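Local coordinates for protein ribulose bisphosphate carboxylase (PDB 6HUN) that probably fixes carbon dioxide onto ribulose 1,5-bisphosphate in a magnesium-dependent reaction that yields two molecules of 3-phosphoglycerate, in an archaeal AMP degradation pathway, at residues F29-Y34 / K85-R90; A43-T48 / A133-E138; N263-I268 / D289-G294. All blocks are in the same frame, centred on the assembly; numbering follows the deposited sequence.

In the fold
From the N terminus the chain first passes through 29-34, a loop, and then enters strand 41-49, which carries 43-48. Contact 1 closes when strand 87-93 comes back beside the loop, some fifty residues on; contact 2 closes later, when strand 132-141 pairs with 43-48. Their segments alternate along the chain, so the two loops cross, and both reach the same mixed sheet of the N-terminal domain, their centres about 16 Å apart. Contact 3 opens only after both are closed. It is a short beta-alpha-beta return inside the catalytic barrel, on the opposite side of the chain's centre, about 42 Å from contact 1 and 33 Å from contact 2, centre to centre.

Contact 1 (F29-Y34 / K85-R90); sequences FVDESY and KAKAYR
Two backbone hydrogen bonds tie 29-34 to the strand at 87-90: Ala88 N gives to Phe29 O at 2.8 Å, and Asp31 N gives to Ala88 O at 2.9 Å. They make a single bridge between Val30 and Ala88, flanked by CA-H...O contacts such as Glu32 CA to Tyr89 O.

The charged contacts come from two lysines. Lys85 crosses Phe29 at about a right angle, CG resting 3.4 Å from ring atom CE2, and bends back at its third and fourth torsions until NZ stands over the ring face, 4.7 Å from the centroid in a cation-pi contact; Glu28 and Glu82 pair with the same ammonium. Lys87 folds its chain so that NZ reaches Asp31 OD2 in a weak, 3.3 Å salt bridge. The other oxygen, Asp31 OD1, accepts from Ser33 N, an Asx turn. Ser33 OG also meets Asp31 OD1, at 2.7 Å on its syn lone pair, and the two bonds fix the carboxylate's rotation within the type I turn 31-34.

Among apolar contacts, Tyr34 and Tyr89 meet through their CB atoms, 3.9 Å apart, and Tyr89 CB also lies at the edge of the Tyr34 ring.

Helix 55-65 packs on Phe29, Val30 and Ala88, strand 99-105 pairs with 87-93, and the loop lies along this outermost strand of the N-terminal sheet.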
loop_
_atom_site.group_PDB
_atom_site.type_symbol
_atom_site.label_atom_id
_atom_site.label_comp_id
_atom_site.label_asym_id
_atom_site.label_seq_id
_atom_site.Cartn_x
_atom_site.Cartn_y
_atom_site.Cartn_z
ATOM N N PHE A 29 15.565 -23.199 -9.713
ATOM C CA PHE A 29 15.625 -21.739 -9.693
ATOM C C PHE A 29 16.833 -21.200 -8.949
ATOM O O PHE A 29 16.937 -19.985 -8.772
ATOM C CB PHE A 29 14.337 -21.159 -9.079
ATOM C CG PHE A 29 13.111 -21.409 -9.921
ATOM C CD1 PHE A 29 12.471 -22.639 -9.891
ATOM C CD2 PHE A 29 12.626 -20.423 -10.770
ATOM C CE1 PHE A 29 11.361 -22.901 -10.679
ATOM C CE2 PHE A 29 11.511 -20.667 -11.553
ATOM C CZ PHE A 29 10.873 -21.928 -11.510
ATOM N N VAL A 30 17.728 -22.074 -8.497
ATOM C CA VAL A 30 18.919 -21.729 -7.734
ATOM C C VAL A 30 20.123 -22.101 -8.580
ATOM O O VAL A 30 20.090 -23.122 -9.268
ATOM C CB VAL A 30 18.950 -22.476 -6.389
ATOM C CG1 VAL A 30 20.097 -22.003 -5.541
ATOM C CG2 VAL A 30 17.635 -22.272 -5.642
ATOM N N ASP A 31 21.177 -21.274 -8.537
ATOM C CA ASP A 31 22.383 -21.497 -9.346
ATOM C C ASP A 31 23.518 -20.609 -8.881
ATOM O O ASP A 31 23.690 -19.509 -9.403
ATOM C CB ASP A 31 22.093 -21.215 -10.811
ATOM C CG ASP A 31 23.272 -21.553 -11.731
ATOM O OD1 ASP A 31 24.402 -21.763 -11.234
ATOM O OD2 ASP A 31 23.037 -21.615 -12.957
ATOM N N GLU A 32 24.289 -21.058 -7.903
ATOM C CA GLU A 32 25.297 -20.176 -7.329
ATOM C C GLU A 32 26.491 -19.942 -8.244
ATOM O O GLU A 32 27.431 -19.232 -7.852
ATOM C CB GLU A 32 25.773 -20.738 -6.001
ATOM C CG GLU A 32 24.682 -20.887 -4.973
ATOM C CD GLU A 32 25.238 -21.519 -3.736
ATOM O OE1 GLU A 32 24.889 -22.688 -3.453
ATOM O OE2 GLU A 32 26.091 -20.862 -3.086
ATOM N N SER A 33 26.488 -20.510 -9.440
ATOM C CA SER A 33 27.527 -20.238 -10.416
ATOM C C SER A 33 27.083 -19.194 -11.421
ATOM O O SER A 33 27.854 -18.830 -12.310
ATOM C CB SER A 33 27.940 -21.527 -11.140
ATOM O OG SER A 33 26.957 -21.875 -12.096
ATOM N N TYR A 34 25.867 -18.691 -11.291
ATOM C CA TYR A 34 25.382 -17.719 -12.250
ATOM C C TYR A 34 25.947 -16.333 -11.932
ATOM O O TYR A 34 26.195 -15.973 -10.767
ATOM C CB TYR A 34 23.852 -17.719 -12.246
ATOM C CG TYR A 34 23.166 -16.817 -13.232
ATOM C CD1 TYR A 34 23.174 -17.085 -14.586
ATOM C CD2 TYR A 34 22.443 -15.707 -12.781
ATOM C CE1 TYR A 34 22.510 -16.252 -15.475
ATOM C CE2 TYR A 34 21.789 -14.882 -13.649
ATOM C CZ TYR A 34 21.806 -15.146 -14.986
ATOM O OH TYR A 34 21.137 -14.287 -15.835
ATOM N N LYS A 85 12.600 -16.804 -16.427
ATOM C CA LYS A 85 12.706 -17.381 -15.096
ATOM C C LYS A 85 13.762 -16.682 -14.236
ATOM O O LYS A 85 14.856 -16.362 -14.711
ATOM C CB LYS A 85 13.024 -18.858 -15.206
ATOM C CG LYS A 85 13.593 -19.427 -13.944
ATOM C CD LYS A 85 14.405 -20.643 -14.247
ATOM C CE LYS A 85 13.615 -21.536 -15.147
ATOM N NZ LYS A 85 13.886 -22.932 -14.787
ATOM N N ALA A 86 13.442 -16.459 -12.949
ATOM C CA ALA A 86 14.372 -15.774 -12.045
ATOM C C ALA A 86 15.309 -16.784 -11.381
ATOM O O ALA A 86 14.970 -17.957 -11.229
ATOM C CB ALA A 86 13.620 -14.967 -10.974
ATOM N N LYS A 87 16.507 -16.329 -10.992
ATOM C CA LYS A 87 17.502 -17.227 -10.426
ATOM C C LYS A 87 18.093 -16.679 -9.143
ATOM O O LYS A 87 18.697 -15.603 -9.153
ATOM C CB LYS A 87 18.637 -17.492 -11.442
ATOM C CG LYS A 87 18.177 -18.274 -12.641
ATOM C CD LYS A 87 17.775 -19.697 -12.248
ATOM C CE LYS A 87 18.527 -20.693 -13.092
ATOM N NZ LYS A 87 19.970 -20.437 -12.880
ATOM N N ALA A 88 17.995 -17.451 -8.060
ATOM C CA ALA A 88 18.768 -17.151 -6.863
ATOM C C ALA A 88 20.190 -17.605 -7.118
ATOM O O ALA A 88 20.410 -18.798 -7.319
ATOM C CB ALA A 88 18.220 -17.872 -5.639
ATOM N N TYR A 89 21.147 -16.682 -7.064
ATOM C CA TYR A 89 22.511 -16.975 -7.500
ATOM C C TYR A 89 23.540 -16.706 -6.416
ATOM O O TYR A 89 24.746 -16.864 -6.658
ATOM C CB TYR A 89 22.862 -16.177 -8.770
ATOM C CG TYR A 89 22.979 -14.694 -8.543
ATOM C CD1 TYR A 89 21.846 -13.873 -8.608
ATOM C CD2 TYR A 89 24.197 -14.109 -8.233
ATOM C CE1 TYR A 89 21.934 -12.537 -8.371
ATOM C CE2 TYR A 89 24.296 -12.768 -7.996
ATOM C CZ TYR A 89 23.149 -11.979 -8.048
ATOM O OH TYR A 89 23.244 -10.629 -7.828
ATOM N N ARG A 90 23.110 -16.370 -5.208
ATOM C CA ARG A 90 24.077 -15.920 -4.228
ATOM C C ARG A 90 23.419 -15.844 -2.879
ATOM O O ARG A 90 22.277 -15.365 -2.767
ATOM C CB ARG A 90 24.656 -14.559 -4.611
ATOM C CG ARG A 90 25.749 -14.098 -3.713
ATOM C CD ARG A 90 26.284 -12.782 -4.189
ATOM N NE ARG A 90 27.107 -12.167 -3.163
ATOM C CZ ARG A 90 27.406 -10.880 -3.140
ATOM N NH1 ARG A 90 26.916 -10.064 -4.073
ATOM N NH2 ARG A 90 28.147 -10.404 -2.159
#

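Contact 2 (A43-T48 / A133-E138); sequences AVFRVT and AGLRVE
Phe45 and Val137 lie side by side and point the same way, with Val137 CG2 at the edge of the phenyl ring, 3.7 Å from CD1. Leu135 crosses Phe45 obliquely but runs alongside Val47, and its CD1 fills the notch between them, 3.8 Å from both Phe45 CB and Val47 CG2. Helix 55-65 covers this apolar face through Ile62.

Polar groups occupy the other face. Arg46 is fully extended, its CG anti to the backbone N (chi1 179°), and its chain runs at a slant past Glu138, whose OE2 sits 3.3 Å from Arg46 CB. The guanidinium and carboxylate planes are 36° apart and do not meet directly: a water in the guanidinium plane accepts from Arg46 NH1 and lies very close to Glu138 OE2, apparently donating to it. Arg46 NH2 instead bridges to Asp96. Glu138 OE1 takes an intrastrand salt bridge of 2.9 Å from Arg136 NH2, which approaches from the syn side.

The backbones pair antiparallel, Arg46 and Arg136 exchanging two nearly straight hydrogen bonds. At the far end Thr48 O is gripped twice, by Ala133 N at 2.7 Å and Gly134 N at 3.2 Å. Two residues facing one in this way form a classic beta bulge, here at the corner the chain turns at Ala133, in the mixed sheet of the RuBisCO N-terminal domain.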
loop_
_atom_site.group_PDB
_atom_site.type_symbol
_atom_site.label_atom_id
_atom_site.label_comp_id
_atom_site.label_asym_id
_atom_site.label_seq_id
_atom_site.Cartn_x
_atom_site.Cartn_y
_atom_site.Cartn_z
ATOM N N ALA A 43 17.298 -8.377 -7.084
ATOM C CA ALA A 43 16.709 -8.115 -5.759
ATOM C C ALA A 43 17.593 -8.755 -4.695
ATOM O O ALA A 43 18.047 -9.889 -4.876
ATOM C CB ALA A 43 15.284 -8.697 -5.656
ATOM N N VAL A 44 17.772 -8.083 -3.554
ATOM C CA VAL A 44 18.413 -8.683 -2.397
ATOM C C VAL A 44 17.393 -8.780 -1.260
ATOM O O VAL A 44 16.768 -7.777 -0.862
ATOM C CB VAL A 44 19.699 -7.952 -1.988
ATOM C CG1 VAL A 44 19.455 -6.467 -1.829
ATOM C CG2 VAL A 44 20.233 -8.589 -0.719
ATOM N N PHE A 45 17.155 -10.004 -0.828
ATOM C CA PHE A 45 16.133 -10.344 0.159
ATOM C C PHE A 45 16.837 -10.787 1.424
ATOM O O PHE A 45 17.855 -11.470 1.355
ATOM C CB PHE A 45 15.232 -11.509 -0.305
ATOM C CG PHE A 45 14.459 -11.247 -1.567
ATOM C CD1 PHE A 45 13.305 -10.457 -1.561
ATOM C CD2 PHE A 45 14.804 -11.872 -2.744
ATOM C CE1 PHE A 45 12.571 -10.283 -2.772
ATOM C CE2 PHE A 45 14.107 -11.676 -3.900
ATOM C CZ PHE A 45 12.974 -10.856 -3.921
ATOM N N ARG A 46 16.258 -10.467 2.572
ATOM C CA ARG A 46 16.695 -11.073 3.828
ATOM C C ARG A 46 15.661 -12.134 4.214
ATOM O O ARG A 46 14.499 -11.801 4.466
ATOM C CB ARG A 46 16.839 -9.998 4.908
ATOM C CG ARG A 46 17.282 -10.642 6.237
ATOM C CD ARG A 46 17.503 -9.516 7.308
ATOM N NE ARG A 46 18.137 -10.067 8.515
ATOM C CZ ARG A 46 18.646 -9.296 9.476
ATOM N NH1 ARG A 46 18.587 -7.968 9.360
ATOM N NH2 ARG A 46 19.242 -9.854 10.547
ATOM N N VAL A 47 16.065 -13.400 4.204
ATOM C CA VAL A 47 15.140 -14.539 4.202
ATOM C C VAL A 47 15.362 -15.314 5.481
ATOM O O VAL A 47 16.499 -15.736 5.767
ATOM C CB VAL A 47 15.364 -15.468 2.988
ATOM C CG1 VAL A 47 14.370 -16.637 2.972
ATOM C CG2 VAL A 47 15.353 -14.653 1.647
ATOM N N THR A 48 14.287 -15.512 6.227
ATOM C CA THR A 48 14.238 -16.410 7.372
ATOM C C THR A 48 13.358 -17.608 7.007
ATOM O O THR A 48 12.110 -17.502 7.016
ATOM C CB THR A 48 13.701 -15.708 8.616
ATOM O OG1 THR A 48 14.491 -14.547 8.904
ATOM C CG2 THR A 48 13.737 -16.673 9.817
ATOM N N ALA A 133 9.418 -17.764 7.158
ATOM C CA ALA A 133 9.014 -17.151 8.424
ATOM C C ALA A 133 9.205 -15.616 8.423
ATOM O O ALA A 133 8.477 -14.892 9.133
ATOM C CB ALA A 133 9.800 -17.784 9.572
ATOM N N GLY A 134 10.137 -15.117 7.627
ATOM C CA GLY A 134 10.294 -13.671 7.426
ATOM C C GLY A 134 10.928 -13.402 6.080
ATOM O O GLY A 134 11.800 -14.165 5.630
ATOM N N LEU A 135 10.508 -12.315 5.409
ATOM C CA LEU A 135 11.055 -11.962 4.096
ATOM C C LEU A 135 11.124 -10.439 4.110
ATOM O O LEU A 135 10.078 -9.763 4.251
ATOM C CB LEU A 135 10.130 -12.502 2.981
ATOM C CG LEU A 135 10.670 -12.061 1.609
ATOM C CD1 LEU A 135 12.028 -12.753 1.365
ATOM C CD2 LEU A 135 9.634 -12.460 0.578
ATOM N N ARG A 136 12.338 -9.900 4.086
ATOM C CA ARG A 136 12.515 -8.464 3.925
ATOM C C ARG A 136 13.151 -8.134 2.578
ATOM O O ARG A 136 14.199 -8.693 2.204
ATOM C CB ARG A 136 13.384 -7.853 5.019
ATOM C CG ARG A 136 12.895 -6.445 5.194
ATOM C CD ARG A 136 13.813 -5.530 5.526
ATOM N NE ARG A 136 13.200 -4.448 6.254
ATOM C CZ ARG A 136 13.917 -3.408 6.614
ATOM N NH1 ARG A 136 13.411 -2.484 7.376
ATOM N NH2 ARG A 136 15.193 -3.423 6.260
ATOM N N VAL A 137 12.530 -7.248 1.840
ATOM C CA VAL A 137 13.124 -6.846 0.555
ATOM C C VAL A 137 14.020 -5.665 0.867
ATOM O O VAL A 137 13.524 -4.603 1.254
ATOM C CB VAL A 137 12.070 -6.484 -0.506
ATOM C CG1 VAL A 137 12.828 -6.329 -1.848
ATOM C CG2 VAL A 137 11.058 -7.636 -0.624
ATOM N N GLU A 138 15.330 -5.858 0.728
ATOM C CA GLU A 138 16.263 -4.835 1.189
ATOM C C GLU A 138 16.565 -3.782 0.102
ATOM O O GLU A 138 16.678 -2.577 0.400
ATOM C CB GLU A 138 17.580 -5.499 1.631
ATOM C CG GLU A 138 17.462 -6.579 2.702
ATOM C CD GLU A 138 17.240 -6.017 4.122
ATOM O OE1 GLU A 138 16.830 -4.856 4.311
ATOM O OE2 GLU A 138 17.397 -6.795 5.090
HETATM O O HOH W 1 17.148 -6.184 7.520
#

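Contact 3 (N263-I268 / D289-G294); sequences NKFIMI and DLAIHG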
loop_
_atom_site.group_PDB
_atom_site.type_symbol
_atom_site.label_atom_id
_atom_site.label_comp_id
_atom_site.label_asym_id
_atom_site.label_seq_id
_atom_site.Cartn_x
_atom_site.Cartn_y
_atom_site.Cartn_z
ATOM N N ASN A 263 -0.277 27.932 -7.911
ATOM C CA ASN A 263 0.607 27.237 -6.973
ATOM C C ASN A 263 1.383 26.161 -7.730
ATOM O O ASN A 263 0.895 25.611 -8.727
ATOM C CB ASN A 263 -0.196 26.607 -5.824
ATOM C CG ASN A 263 0.692 26.067 -4.700
ATOM O OD1 ASN A 263 1.408 26.831 -4.064
ATOM N ND2 ASN A 263 0.629 24.738 -4.439
ATOM N N LYS A 264 2.600 25.859 -7.255
ATOM C CA LYS A 264 3.530 25.038 -8.012
ATOM C C LYS A 264 3.747 23.665 -7.380
ATOM O O LYS A 264 4.543 22.878 -7.911
ATOM C CB LYS A 264 4.866 25.723 -8.164
ATOM C CG LYS A 264 4.745 27.056 -8.990
ATOM C CD LYS A 264 4.324 26.685 -10.406
ATOM C CE LYS A 264 5.561 26.420 -11.285
ATOM N NZ LYS A 264 5.213 26.030 -12.691
ATOM N N PHE A 265 3.029 23.360 -6.317
ATOM C CA PHE A 265 3.273 22.128 -5.562
ATOM C C PHE A 265 1.956 21.406 -5.273
ATOM O O PHE A 265 0.929 22.045 -4.972
ATOM C CB PHE A 265 3.941 22.407 -4.229
ATOM C CG PHE A 265 5.268 23.081 -4.339
ATOM C CD1 PHE A 265 6.437 22.308 -4.280
ATOM C CD2 PHE A 265 5.356 24.472 -4.468
ATOM C CE1 PHE A 265 7.669 22.873 -4.372
ATOM C CE2 PHE A 265 6.638 25.083 -4.526
ATOM C CZ PHE A 265 7.785 24.243 -4.484
ATOM N N ILE A 266 2.016 20.054 -5.273
ATOM C CA ILE A 266 0.963 19.211 -4.713
ATOM C C ILE A 266 1.640 18.219 -3.787
ATOM O O ILE A 266 2.816 17.888 -3.978
ATOM C CB ILE A 266 0.115 18.479 -5.810
ATOM C CG1 ILE A 266 1.056 17.685 -6.730
ATOM C CG2 ILE A 266 -0.690 19.570 -6.575
ATOM C CD1 ILE A 266 0.358 16.711 -7.813
ATOM N N MET A 267 0.912 17.763 -2.771
ATOM C CA MET A 267 1.348 16.680 -1.913
ATOM C C MET A 267 0.415 15.499 -2.085
ATOM O O MET A 267 -0.806 15.683 -2.173
ATOM C CB MET A 267 1.358 17.141 -0.439
ATOM C CG MET A 267 1.616 16.038 0.566
ATOM S SD MET A 267 1.666 17.001 2.132
ATOM C CE MET A 267 0.934 15.871 3.284
ATOM N N ILE A 268 0.990 14.293 -2.051
ATOM C CA ILE A 268 0.203 13.058 -2.153
ATOM C C ILE A 268 0.755 12.025 -1.174
ATOM O O ILE A 268 1.980 11.900 -0.985
ATOM C CB ILE A 268 0.164 12.509 -3.571
ATOM C CG1 ILE A 268 -0.761 11.269 -3.589
ATOM C CG2 ILE A 268 1.564 12.084 -4.061
ATOM C CD1 ILE A 268 -1.186 10.940 -4.964
ATOM N N ASP A 289 3.049 21.447 -15.002
ATOM C CA ASP A 289 4.323 22.027 -14.564
ATOM C C ASP A 289 4.395 22.213 -13.036
ATOM O O ASP A 289 4.762 23.283 -12.524
ATOM C CB ASP A 289 4.585 23.357 -15.305
ATOM C CG ASP A 289 6.060 23.752 -15.311
ATOM O OD1 ASP A 289 6.930 22.871 -15.439
ATOM O OD2 ASP A 289 6.373 24.968 -15.205
ATOM N N LEU A 290 4.140 21.113 -12.286
ATOM C CA LEU A 290 4.124 21.117 -10.830
ATOM C C LEU A 290 5.245 20.224 -10.279
ATOM O O LEU A 290 5.777 19.351 -10.969
ATOM C CB LEU A 290 2.747 20.606 -10.263
ATOM C CG LEU A 290 1.445 21.283 -10.756
ATOM C CD1 LEU A 290 0.175 20.596 -10.298
ATOM C CD2 LEU A 290 1.479 22.788 -10.370
ATOM N N ALA A 291 5.614 20.460 -9.024
ATOM C CA ALA A 291 6.439 19.554 -8.237
ATOM C C ALA A 291 5.528 18.778 -7.282
ATOM O O ALA A 291 4.455 19.255 -6.890
ATOM C CB ALA A 291 7.507 20.348 -7.434
ATOM N N ILE A 292 6.000 17.593 -6.832
ATOM C CA ILE A 292 5.230 16.697 -5.981
ATOM C C ILE A 292 5.974 16.426 -4.694
ATOM O O ILE A 292 7.105 15.923 -4.735
ATOM C CB ILE A 292 4.971 15.337 -6.642
ATOM C CG1 ILE A 292 4.205 15.562 -7.981
ATOM C CG2 ILE A 292 4.257 14.330 -5.596
ATOM C CD1 ILE A 292 3.972 14.276 -8.685
ATOM N N HIS A 293 5.305 16.666 -3.576
ATOM C CA HIS A 293 5.798 16.246 -2.278
ATOM C C HIS A 293 5.176 14.880 -1.966
ATOM O O HIS A 293 3.956 14.778 -1.804
ATOM C CB HIS A 293 5.411 17.265 -1.220
ATOM C CG HIS A 293 5.973 16.963 0.138
ATOM N ND1 HIS A 293 6.967 17.727 0.712
ATOM C CD2 HIS A 293 5.680 15.990 1.030
ATOM C CE1 HIS A 293 7.239 17.249 1.916
ATOM N NE2 HIS A 293 6.496 16.174 2.123
ATOM N N GLY A 294 6.001 13.838 -1.855
ATOM C CA GLY A 294 5.451 12.537 -1.475
ATOM C C GLY A 294 5.450 12.284 0.028
ATOM O O GLY A 294 6.510 12.368 0.689
#
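Lys264 reaches Asp289 by folding over: its CG lies anti to the carbonyl carbon (chi1 -63°), and further bends at chi2 and chi3 bring NZ to the start of 289-294, within a beta-alpha-beta unit of the TIM barrel. There Lys264 NZ donates to Asp289 O at 2.8 Å and, from above the carboxylate plane, to Asp289 OD2 at 3.0 Å in a salt bridge; Asp289 OD1 pairs with Lys155. Replacing this lysine by an alanine is likely to leave Asp289 O and OD2 without their shared donor and to tie the end of helix 275-288 less firmly to the start of strand 265-269.

That helix ends in a Schellman motif, and parallel strands 265-269 and 291-295 are neighbours. Lys264 O, Ala291 O, Ile266 O and His293 O take four backbone hydrogen bonds in succession, alternating between the strands.

On the face covered by helix 248-260, Ile266 lies alongside Ile292, their CG1 atoms 4.0 Å apart, and crosses Leu290 at about a right angle. On the opposite face Phe265 CD1 packs on Ala291 CB. The His293 side chain comes, at its nearest atoms, to about 3 Å from both a bound calcium ion and the side chain of Lys203, the predicted carbamate-forming metal ligand, unmodified here; His293 ND1 hydrogen-bonds His326. Met267 SD stands oblique to the His293 ring, 4.9 Å from its centroid.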